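Local structure of phosphatidylinositol-specific phospholipase C (Listeria monocytogenes, 2PLC) at residues Q180-D185 with L212-I217. The protein is a bacterial phosphatidylinositol-specific phospholipase C, a single-chain enzyme whose X domain belongs to the TIM-barrel clan. Numbering follows the deposited sequence.
Sequences QVIQDD and LFLNHI
Val181 and Leu214 are joined through their backbones in a beta-alpha-beta unit, a worked example of how a parallel barrel is assembled: strands 180-183 and 212-216 run side by side, 11° apart in direction, and helix 191-207 carries the chain from the end of one to the start of the other. The backbone ladder alternates as parallel strands require. Leu212 O accepts from Val181 N at 2.6 Å, Val181 O takes up Leu214 N, and Leu214 O receives Gln183 N almost straight, at 177°. On its other edge, strand 212-216 pairs with strand 253-257, which makes it an interior strand of the sheet.

Apolar contacts divide between the two faces. Toward helix 191-207, Val181 lies over one face of the Phe213 ring in a CH-pi contact, its CB 3.7 Å from the centroid. With CG1 anti to the backbone N (chi1 179°), both methyls also meet the ring, CG1 approaching CE2 to 3.5 Å. Ile182 and Leu214 point the same way from the other face, where Ile182 CG1 comes within 4.2 Å of Leu214 CB.

Polar contacts gather at the C-terminal ends. Asn215, on the helix side, sends ND2 to Ile198 O. Asp184 OD1 sits 3.5 Å above the His216 ring plane, toward its rim, with carboxylate and ring planes 31° apart. Gln183 O is gripped twice by one residue: His216 N reaches it in the carbonyl plane, whereas His216 ND1, 2.9 Å away, approaches from above that plane while keeping the oxygen at the imidazole edge.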
loop_
_atom_site.group_PDB
_atom_site.type_symbol
_atom_site.label_atom_id
_atom_site.label_comp_id
_atom_site.label_asym_id
_atom_site.label_seq_id
_atom_site.Cartn_x
_atom_site.Cartn_y
_atom_site.Cartn_z
ATOM N N GLN A 180 -11.725 -4.475 6.096
ATOM C CA GLN A 180 -11.037 -4.386 4.815
ATOM C C GLN A 180 -11.625 -5.331 3.780
ATOM O O GLN A 180 -12.080 -6.419 4.112
ATOM C CB GLN A 180 -9.564 -4.739 4.998
ATOM C CG GLN A 180 -8.744 -3.700 5.726
ATOM C CD GLN A 180 -7.536 -4.302 6.410
ATOM O OE1 GLN A 180 -7.304 -4.069 7.595
ATOM N NE2 GLN A 180 -6.770 -5.098 5.675
ATOM N N VAL A 181 -11.622 -4.903 2.524
ATOM C CA VAL A 181 -12.108 -5.731 1.425
ATOM C C VAL A 181 -10.919 -5.858 0.478
ATOM O O VAL A 181 -10.442 -4.857 -0.064
ATOM C CB VAL A 181 -13.293 -5.077 0.693
ATOM C CG1 VAL A 181 -13.744 -5.958 -0.461
ATOM C CG2 VAL A 181 -14.444 -4.860 1.660
ATOM N N ILE A 182 -10.438 -7.085 0.290
ATOM C CA ILE A 182 -9.270 -7.323 -0.556
ATOM C C ILE A 182 -9.489 -8.089 -1.868
ATOM O O ILE A 182 -10.057 -9.183 -1.885
ATOM C CB ILE A 182 -8.146 -8.033 0.252
ATOM C CG1 ILE A 182 -7.822 -7.227 1.512
ATOM C CG2 ILE A 182 -6.881 -8.191 -0.601
ATOM C CD1 ILE A 182 -6.833 -7.891 2.427
ATOM N N GLN A 183 -9.048 -7.485 -2.965
ATOM C CA GLN A 183 -9.119 -8.118 -4.274
ATOM C C GLN A 183 -7.656 -8.383 -4.620
ATOM O O GLN A 183 -6.891 -7.454 -4.882
ATOM C CB GLN A 183 -9.768 -7.201 -5.316
ATOM C CG GLN A 183 -9.922 -7.833 -6.709
ATOM C CD GLN A 183 -8.671 -7.715 -7.571
ATOM O OE1 GLN A 183 -8.368 -6.647 -8.094
ATOM N NE2 GLN A 183 -7.947 -8.820 -7.729
ATOM N N ASP A 184 -7.264 -9.649 -4.560
ATOM C CA ASP A 184 -5.893 -10.031 -4.847
ATOM C C ASP A 184 -5.826 -11.298 -5.688
ATOM O O ASP A 184 -5.181 -12.278 -5.308
ATOM C CB ASP A 184 -5.119 -10.213 -3.541
ATOM C CG ASP A 184 -3.618 -10.318 -3.754
ATOM O OD1 ASP A 184 -3.117 -9.876 -4.806
ATOM O OD2 ASP A 184 -2.936 -10.837 -2.851
ATOM N N ASP A 185 -6.514 -11.281 -6.823
ATOM C CA ASP A 185 -6.502 -12.414 -7.740
ATOM C C ASP A 185 -5.252 -12.244 -8.615
ATOM O O ASP A 185 -5.309 -11.688 -9.722
ATOM C CB ASP A 185 -7.776 -12.409 -8.590
ATOM C CG ASP A 185 -7.802 -13.528 -9.613
ATOM O OD1 ASP A 185 -7.244 -14.612 -9.343
ATOM O OD2 ASP A 185 -8.381 -13.321 -10.698
ATOM N N LEU A 212 -12.131 -0.396 4.098
ATOM C CA LEU A 212 -10.966 -0.122 3.265
ATOM C C LEU A 212 -10.901 -1.159 2.155
ATOM O O LEU A 212 -10.959 -2.358 2.422
ATOM C CB LEU A 212 -9.675 -0.185 4.083
ATOM C CG LEU A 212 -9.185 1.098 4.749
ATOM C CD1 LEU A 212 -7.912 0.804 5.515
ATOM C CD2 LEU A 212 -8.934 2.167 3.698
ATOM N N PHE A 213 -10.828 -0.689 0.914
ATOM C CA PHE A 213 -10.748 -1.575 -0.242
ATOM C C PHE A 213 -9.339 -1.584 -0.831
ATOM O O PHE A 213 -8.822 -0.540 -1.238
ATOM C CB PHE A 213 -11.742 -1.147 -1.321
ATOM C CG PHE A 213 -13.168 -1.532 -1.027
ATOM C CD1 PHE A 213 -13.905 -0.849 -0.066
ATOM C CD2 PHE A 213 -13.776 -2.569 -1.726
ATOM C CE1 PHE A 213 -15.231 -1.196 0.194
ATOM C CE2 PHE A 213 -15.099 -2.921 -1.474
ATOM C CZ PHE A 213 -15.827 -2.233 -0.513
ATOM N N LEU A 214 -8.703 -2.755 -0.810
ATOM C CA LEU A 214 -7.366 -2.928 -1.369
ATOM C C LEU A 214 -7.586 -3.607 -2.720
ATOM O O LEU A 214 -7.798 -4.812 -2.797
ATOM C CB LEU A 214 -6.497 -3.799 -0.452
ATOM C CG LEU A 214 -5.970 -3.263 0.890
ATOM C CD1 LEU A 214 -5.032 -2.114 0.649
ATOM C CD2 LEU A 214 -7.092 -2.833 1.814
ATOM N N ASN A 215 -7.567 -2.809 -3.778
ATOM C CA ASN A 215 -7.808 -3.286 -5.135
ATOM C C ASN A 215 -6.509 -3.502 -5.933
ATOM O O ASN A 215 -5.943 -2.558 -6.478
ATOM C CB ASN A 215 -8.702 -2.253 -5.836
ATOM C CG ASN A 215 -9.452 -2.815 -7.025
ATOM O OD1 ASN A 215 -9.250 -3.959 -7.438
ATOM N ND2 ASN A 215 -10.339 -2.002 -7.583
ATOM N N HIS A 216 -6.049 -4.750 -6.012
ATOM C CA HIS A 216 -4.827 -5.072 -6.748
ATOM C C HIS A 216 -4.972 -5.116 -8.262
ATOM O O HIS A 216 -5.723 -5.928 -8.805
ATOM C CB HIS A 216 -4.249 -6.408 -6.279
ATOM C CG HIS A 216 -3.629 -6.348 -4.920
ATOM N ND1 HIS A 216 -4.350 -6.554 -3.764
ATOM C CD2 HIS A 216 -2.361 -6.074 -4.528
ATOM C CE1 HIS A 216 -3.553 -6.408 -2.720
ATOM N NE2 HIS A 216 -2.341 -6.116 -3.156
ATOM N N ILE A 217 -4.246 -4.237 -8.940
ATOM C CA ILE A 217 -4.236 -4.199 -10.395
ATOM C C ILE A 217 -3.179 -5.232 -10.853
ATOM O O ILE A 217 -3.261 -5.789 -11.950
ATOM C CB ILE A 217 -3.808 -2.799 -10.914
ATOM C CG1 ILE A 217 -4.606 -1.691 -10.222
ATOM C CG2 ILE A 217 -3.941 -2.722 -12.422
ATOM C CD1 ILE A 217 -6.060 -1.687 -10.531
#